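Local coordinates for guanine deaminase (Escherichia coli, PDB 6OHC), which catalyses the zinc-dependent hydrolytic deamination of guanine to xanthine and ammonia, a step in purine degradation, at residues B[33-38]-B[50-55]; B[335-340]-B[422-427]. All coordinates share one frame; numbering follows the deposited sequence.

Contact 1. Residues B[33-38]-B[50-55]; sequences RFIEDG and FGEWEN
At the corner of the beta-sandwich domain that accompanies the amidohydrolase barrel, the chain turning out of strand 32-35 meets the end of strand 46-50, with G38 and E52 forming an antiparallel, non-hydrogen-bonded pair whose CA atoms are 4.6 Å apart. Beside this pair, G38 CA donates a CH...O contact to G51 O (3.4 Å). The one direct hydrogen bond between the segments runs from W53 N to D37 O, 2.9 Å and nearly straight at 169°. It uses an N-H from the first turn of helix 53-56, where E52 is the N-cap. The D37 carboxylate crosses the root of the W53 side chain at a slant, D37 OD2 3.7 Å from W53 CB.

On the strand side, F50 presents its ring edge to the R33 guanidinium: F50 CE2 stands 3.4 Å from R33 CZ, over the centre of the guanidinium face, with the two planes 70° apart. R33 gets there by bending at chi3 (73°), which folds its end across the ring edge, and its NH2 also forms a salt bridge with D17. I35 approaches the same ring from its own strand, CD1 3.6 Å from F50 CE2, and also packs CD1 on G51 CA at 3.9 Å. The E52 side chain starts out away from the first segment, but its chain doubles back at chi2 and returns OE1 to I35 CG2. One water joins OE1 to D37 N; a second water accepts from E54 N and may also donate to OE1.

Beyond the two segments, R12 makes a salt bridge with D37 OD1 and a cation-pi contact with W53. F50 meets F15 edge-to-face, and the backbones of R33 and I35 pair with strand 14-18, while F50 and W53 rest on strand 38-43.

Contact 2. Residues B[335-340]-B[422-427]; sequences NMLQTL and DRSIYR
D422, the first residue of a 3-10 turn, has its backbone beside the amide of N335: N335 ND2 lies 3.4 Å from D422 N, but both are donors, so this is packing without a bond. ND2 is instead given to N133 OD1. The carboxylate of D422 makes the polar link, through a water that donates both to D422 OD1 (2.7 Å) and to Q338 OE1 (3.1 Å). Facing away from this contact, D422 OD2 forms an intersubunit salt bridge with R423 of the second subunit, and R423 NH1 of this chain returns the same bond to D422 of that subunit.

N335 is the N-cap of helix 336-348, and its OD1 takes Q338 N in the carbonyl plane, on a lone pair (3.1 Å), and L337 N more weakly. The side chain reaches back over the helix start because CG lies opposite the backbone N (chi1 -164°). With an alanine here, the first-turn N-H groups of L337 and Q338 would probably lose their acceptor, and N133 OD1 its donor.

S424 follows, touching with its CB at 4.1 Å from L337 CD1. I425 opens strand 425-430 and sets its CD1 against the same methyl, also at 4.1 Å, the two side chains crossing at a slant. Further on, Y426 and R427 both face V390, making a classic beta bulge against strand 388-391.

In the fold
Both segments of contact 1 come earlier in the chain than either segment of contact 2, and the two contacts do not touch: their centres are 24 Å apart and their nearest atoms about 14 Å. Contact 1 is peripheral, its centre 28 Å from that of the chain, whereas contact 2 is buried, its centre 14 Å from that of the chain, and borders the second subunit. Strand pairing connects them, running from 32-35 through 14-18, 73-84 and 388-391 to 425-430. Strand 73-84 also carries H82 and H84, which by similarity bind zinc with H237 and D327. Helix 336-348 of contact 2 starts nine residues after D327, yet both contacts lie away from the annotated metal and substrate sites.

Contact 1. Residues B[33-38]-B[50-55]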
loop_
_atom_site.group_PDB
_atom_site.type_symbol
_atom_site.label_atom_id
_atom_site.label_comp_id
_atom_site.label_asym_id
_atom_site.label_seq_id
_atom_site.Cartn_x
_atom_site.Cartn_y
_atom_site.Cartn_z
ATOM N N ARG B 33 -13.998 18.409 -14.788
ATOM C CA ARG B 33 -13.636 19.000 -16.091
ATOM C C ARG B 33 -12.359 18.328 -16.589
ATOM O O ARG B 33 -11.378 18.271 -15.813
ATOM C CB ARG B 33 -13.490 20.518 -15.934
ATOM C CG ARG B 33 -12.745 21.207 -17.063
ATOM C CD ARG B 33 -12.958 22.696 -16.998
ATOM N NE ARG B 33 -12.211 23.268 -15.894
ATOM C CZ ARG B 33 -12.055 24.567 -15.693
ATOM N NH1 ARG B 33 -12.552 25.451 -16.552
ATOM N NH2 ARG B 33 -11.367 24.974 -14.662
ATOM N N PHE B 34 -12.411 17.784 -17.806
ATOM C CA PHE B 34 -11.269 17.160 -18.510
ATOM C C PHE B 34 -11.047 17.922 -19.817
ATOM O O PHE B 34 -11.989 18.000 -20.627
ATOM C CB PHE B 34 -11.525 15.664 -18.771
ATOM C CG PHE B 34 -10.415 15.000 -19.552
ATOM C CD1 PHE B 34 -9.122 14.996 -19.059
ATOM C CD2 PHE B 34 -10.655 14.393 -20.788
ATOM C CE1 PHE B 34 -8.082 14.408 -19.759
ATOM C CE2 PHE B 34 -9.612 13.853 -21.519
ATOM C CZ PHE B 34 -8.332 13.828 -20.990
ATOM N N ILE B 35 -9.855 18.464 -20.013
ATOM C CA ILE B 35 -9.472 19.120 -21.282
ATOM C C ILE B 35 -8.243 18.384 -21.807
ATOM O O ILE B 35 -7.171 18.547 -21.223
ATOM C CB ILE B 35 -9.227 20.627 -21.064
ATOM C CG1 ILE B 35 -10.457 21.292 -20.438
ATOM C CG2 ILE B 35 -8.821 21.291 -22.360
ATOM C CD1 ILE B 35 -10.290 22.762 -20.139
ATOM N N GLU B 36 -8.403 17.616 -22.868
ATOM C CA GLU B 36 -7.325 16.758 -23.441
ATOM C C GLU B 36 -6.190 17.623 -23.983
ATOM O O GLU B 36 -4.987 17.291 -23.790
ATOM C CB GLU B 36 -7.887 15.858 -24.551
ATOM C CG GLU B 36 -6.922 14.749 -24.906
ATOM C CD GLU B 36 -7.419 13.835 -25.985
ATOM O OE1 GLU B 36 -8.258 12.958 -25.639
ATOM O OE2 GLU B 36 -6.980 14.021 -27.163
ATOM N N ASP B 37 -6.572 18.685 -24.676
ATOM C CA ASP B 37 -5.664 19.632 -25.350
ATOM C C ASP B 37 -5.884 21.006 -24.713
ATOM O O ASP B 37 -6.445 21.895 -25.366
ATOM C CB ASP B 37 -5.896 19.543 -26.840
ATOM C CG ASP B 37 -4.845 20.275 -27.644
ATOM O OD1 ASP B 37 -3.680 20.362 -27.178
ATOM O OD2 ASP B 37 -5.238 20.783 -28.747
ATOM N N GLY B 38 -5.426 21.163 -23.466
ATOM C CA GLY B 38 -5.606 22.379 -22.648
ATOM C C GLY B 38 -4.417 23.313 -22.736
ATOM O O GLY B 38 -3.330 22.877 -23.146
ATOM N N PHE B 50 -7.481 29.785 -18.516
ATOM C CA PHE B 50 -7.478 28.318 -18.618
ATOM C C PHE B 50 -8.565 27.884 -19.589
ATOM O O PHE B 50 -9.631 28.451 -19.534
ATOM C CB PHE B 50 -7.644 27.719 -17.222
ATOM C CG PHE B 50 -7.723 26.231 -17.257
ATOM C CD1 PHE B 50 -6.594 25.502 -17.556
ATOM C CD2 PHE B 50 -8.924 25.569 -17.077
ATOM C CE1 PHE B 50 -6.651 24.117 -17.629
ATOM C CE2 PHE B 50 -8.977 24.181 -17.127
ATOM C CZ PHE B 50 -7.843 23.474 -17.410
ATOM N N GLY B 51 -8.288 26.901 -20.438
ATOM C CA GLY B 51 -9.288 26.296 -21.336
ATOM C C GLY B 51 -8.602 25.611 -22.493
ATOM O O GLY B 51 -7.419 25.267 -22.362
ATOM N N GLU B 52 -9.319 25.420 -23.601
ATOM C CA GLU B 52 -8.863 24.709 -24.819
ATOM C C GLU B 52 -7.674 25.445 -25.449
ATOM O O GLU B 52 -7.705 26.713 -25.508
ATOM C CB GLU B 52 -10.011 24.690 -25.821
ATOM C CG GLU B 52 -11.160 23.827 -25.408
ATOM C CD GLU B 52 -10.979 22.344 -25.761
ATOM O OE1 GLU B 52 -9.843 21.844 -26.227
ATOM O OE2 GLU B 52 -12.024 21.696 -25.673
ATOM N N TRP B 53 -6.661 24.698 -25.874
ATOM C CA TRP B 53 -5.458 25.223 -26.577
ATOM C C TRP B 53 -5.879 26.163 -27.722
ATOM O O TRP B 53 -5.416 27.314 -27.728
ATOM C CB TRP B 53 -4.637 24.039 -27.085
ATOM C CG TRP B 53 -3.535 24.391 -28.017
ATOM C CD1 TRP B 53 -3.497 24.107 -29.337
ATOM C CD2 TRP B 53 -2.308 25.060 -27.706
ATOM N NE1 TRP B 53 -2.324 24.548 -29.883
ATOM C CE2 TRP B 53 -1.566 25.143 -28.903
ATOM C CE3 TRP B 53 -1.759 25.629 -26.551
ATOM C CZ2 TRP B 53 -0.320 25.778 -28.980
ATOM C CZ3 TRP B 53 -0.519 26.242 -26.617
ATOM C CH2 TRP B 53 0.187 26.325 -27.822
ATOM N N GLU B 54 -6.768 25.726 -28.618
ATOM C CA GLU B 54 -7.176 26.519 -29.819
ATOM C C GLU B 54 -7.915 27.813 -29.410
ATOM O O GLU B 54 -7.794 28.777 -30.167
ATOM C CB GLU B 54 -8.031 25.707 -30.793
ATOM C CG GLU B 54 -7.263 24.591 -31.457
ATOM C CD GLU B 54 -6.045 25.012 -32.264
ATOM O OE1 GLU B 54 -5.837 26.222 -32.464
ATOM O OE2 GLU B 54 -5.304 24.127 -32.726
ATOM N N ASN B 55 -8.598 27.838 -28.260
ATOM C CA ASN B 55 -9.343 29.019 -27.738
ATOM C C ASN B 55 -8.382 30.044 -27.113
ATOM O O ASN B 55 -8.803 31.221 -27.032
ATOM C CB ASN B 55 -10.402 28.630 -26.702
ATOM C CG ASN B 55 -11.568 27.865 -27.298
ATOM O OD1 ASN B 55 -11.747 27.830 -28.521
ATOM N ND2 ASN B 55 -12.387 27.267 -26.452
HETATM O O HOH W 1 -9.204 19.435 -25.792
HETATM O O HOH W 2 -7.870 22.765 -28.395
#

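Contact 2. Residues B[335-340]-B[422-427]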
loop_
_atom_site.group_PDB
_atom_site.type_symbol
_atom_site.label_atom_id
_atom_site.label_comp_id
_atom_site.label_asym_id
_atom_site.label_seq_id
_atom_site.Cartn_x
_atom_site.Cartn_y
_atom_site.Cartn_z
ATOM N N ASN B 335 2.747 9.981 -0.037
ATOM C CA ASN B 335 2.049 9.945 -1.338
ATOM C C ASN B 335 0.534 9.935 -1.138
ATOM O O ASN B 335 -0.036 9.001 -0.462
ATOM C CB ASN B 335 2.485 8.747 -2.167
ATOM C CG ASN B 335 2.092 8.928 -3.613
ATOM O OD1 ASN B 335 1.010 8.498 -3.998
ATOM N ND2 ASN B 335 2.907 9.654 -4.365
ATOM N N MET B 336 -0.138 10.918 -1.721
ATOM C CA MET B 336 -1.615 11.078 -1.634
ATOM C C MET B 336 -2.314 9.969 -2.470
ATOM O O MET B 336 -3.432 9.562 -2.128
ATOM C CB MET B 336 -1.981 12.470 -2.168
ATOM C CG MET B 336 -3.468 12.759 -2.118
ATOM S SD MET B 336 -4.179 12.506 -0.468
ATOM C CE MET B 336 -3.349 13.791 0.485
ATOM N N LEU B 337 -1.678 9.452 -3.511
ATOM C CA LEU B 337 -2.337 8.408 -4.337
ATOM C C LEU B 337 -2.388 7.115 -3.507
ATOM O O LEU B 337 -3.461 6.530 -3.414
ATOM C CB LEU B 337 -1.595 8.198 -5.657
ATOM C CG LEU B 337 -1.287 9.485 -6.420
ATOM C CD1 LEU B 337 -0.307 9.239 -7.535
ATOM C CD2 LEU B 337 -2.573 10.147 -6.923
ATOM N N GLN B 338 -1.281 6.741 -2.855
ATOM C CA GLN B 338 -1.239 5.560 -1.924
ATOM C C GLN B 338 -2.227 5.772 -0.761
ATOM O O GLN B 338 -2.870 4.827 -0.339
ATOM C CB GLN B 338 0.178 5.322 -1.471
ATOM C CG GLN B 338 1.044 4.913 -2.643
ATOM C CD GLN B 338 2.479 4.652 -2.238
ATOM O OE1 GLN B 338 3.065 5.450 -1.514
ATOM N NE2 GLN B 338 3.033 3.537 -2.709
ATOM N N THR B 339 -2.374 7.007 -0.294
ATOM C CA THR B 339 -3.282 7.358 0.816
ATOM C C THR B 339 -4.708 7.058 0.383
ATOM O O THR B 339 -5.469 6.524 1.194
ATOM C CB THR B 339 -3.140 8.829 1.217
ATOM O OG1 THR B 339 -1.776 8.985 1.561
ATOM C CG2 THR B 339 -4.044 9.209 2.356
ATOM N N LEU B 340 -5.057 7.473 -0.839
ATOM C CA LEU B 340 -6.402 7.237 -1.414
ATOM C C LEU B 340 -6.582 5.741 -1.588
ATOM O O LEU B 340 -7.686 5.286 -1.324
ATOM C CB LEU B 340 -6.544 7.987 -2.733
ATOM C CG LEU B 340 -6.557 9.506 -2.558
ATOM C CD1 LEU B 340 -6.383 10.205 -3.913
ATOM C CD2 LEU B 340 -7.823 9.978 -1.839
ATOM N N ASP B 422 5.025 7.740 -6.156
ATOM C CA ASP B 422 5.818 8.969 -6.381
ATOM C C ASP B 422 6.313 8.970 -7.834
ATOM O O ASP B 422 6.555 10.106 -8.376
ATOM C CB ASP B 422 6.965 9.106 -5.385
ATOM C CG ASP B 422 7.851 7.875 -5.362
ATOM O OD1 ASP B 422 7.443 6.860 -4.798
ATOM O OD2 ASP B 422 8.948 7.933 -5.931
ATOM N N ARG B 423 6.465 7.809 -8.480
ATOM C CA ARG B 423 6.979 7.798 -9.867
ATOM C C ARG B 423 5.988 8.499 -10.821
ATOM O O ARG B 423 6.417 8.917 -11.923
ATOM C CB ARG B 423 7.314 6.379 -10.327
ATOM C CG ARG B 423 8.591 5.886 -9.672
ATOM C CD ARG B 423 8.809 4.400 -9.829
ATOM N NE ARG B 423 7.845 3.623 -9.071
ATOM C CZ ARG B 423 7.895 2.289 -8.958
ATOM N NH1 ARG B 423 8.853 1.601 -9.551
ATOM N NH2 ARG B 423 6.960 1.652 -8.285
ATOM N N SER B 424 4.734 8.627 -10.429
ATOM C CA SER B 424 3.677 9.280 -11.214
ATOM C C SER B 424 3.908 10.803 -11.225
ATOM O O SER B 424 3.316 11.449 -12.053
ATOM C CB SER B 424 2.320 8.964 -10.606
ATOM O OG SER B 424 2.032 7.591 -10.723
ATOM N N ILE B 425 4.653 11.355 -10.265
ATOM C CA ILE B 425 4.818 12.836 -10.126
ATOM C C ILE B 425 6.046 13.242 -10.950
ATOM O O ILE B 425 7.188 12.907 -10.535
ATOM C CB ILE B 425 4.908 13.292 -8.658
ATOM C CG1 ILE B 425 3.552 13.166 -7.933
ATOM C CG2 ILE B 425 5.327 14.754 -8.618
ATOM C CD1 ILE B 425 2.865 11.852 -8.076
ATOM N N TYR B 426 5.809 13.890 -12.097
ATOM C CA TYR B 426 6.854 14.282 -13.061
ATOM C C TYR B 426 7.356 15.677 -12.741
ATOM O O TYR B 426 8.571 15.927 -12.883
ATOM C CB TYR B 426 6.251 14.265 -14.446
ATOM C CG TYR B 426 7.181 14.559 -15.573
ATOM C CD1 TYR B 426 8.180 13.656 -15.913
ATOM C CD2 TYR B 426 6.989 15.664 -16.380
ATOM C CE1 TYR B 426 9.021 13.891 -16.993
ATOM C CE2 TYR B 426 7.794 15.892 -17.474
ATOM C CZ TYR B 426 8.813 15.011 -17.781
ATOM O OH TYR B 426 9.637 15.211 -18.858
ATOM N N ARG B 427 6.455 16.584 -12.376
ATOM C CA ARG B 427 6.791 18.011 -12.106
ATOM C C ARG B 427 5.812 18.544 -11.065
ATOM O O ARG B 427 4.673 18.140 -11.070
ATOM C CB ARG B 427 6.760 18.910 -13.348
ATOM C CG ARG B 427 7.637 18.472 -14.504
ATOM C CD ARG B 427 9.063 18.881 -14.325
ATOM N NE ARG B 427 9.909 18.623 -15.488
ATOM C CZ ARG B 427 10.505 17.467 -15.774
ATOM N NH1 ARG B 427 10.334 16.391 -15.015
ATOM N NH2 ARG B 427 11.271 17.400 -16.855
HETATM O O HOH W 3 5.821 6.227 -2.720
#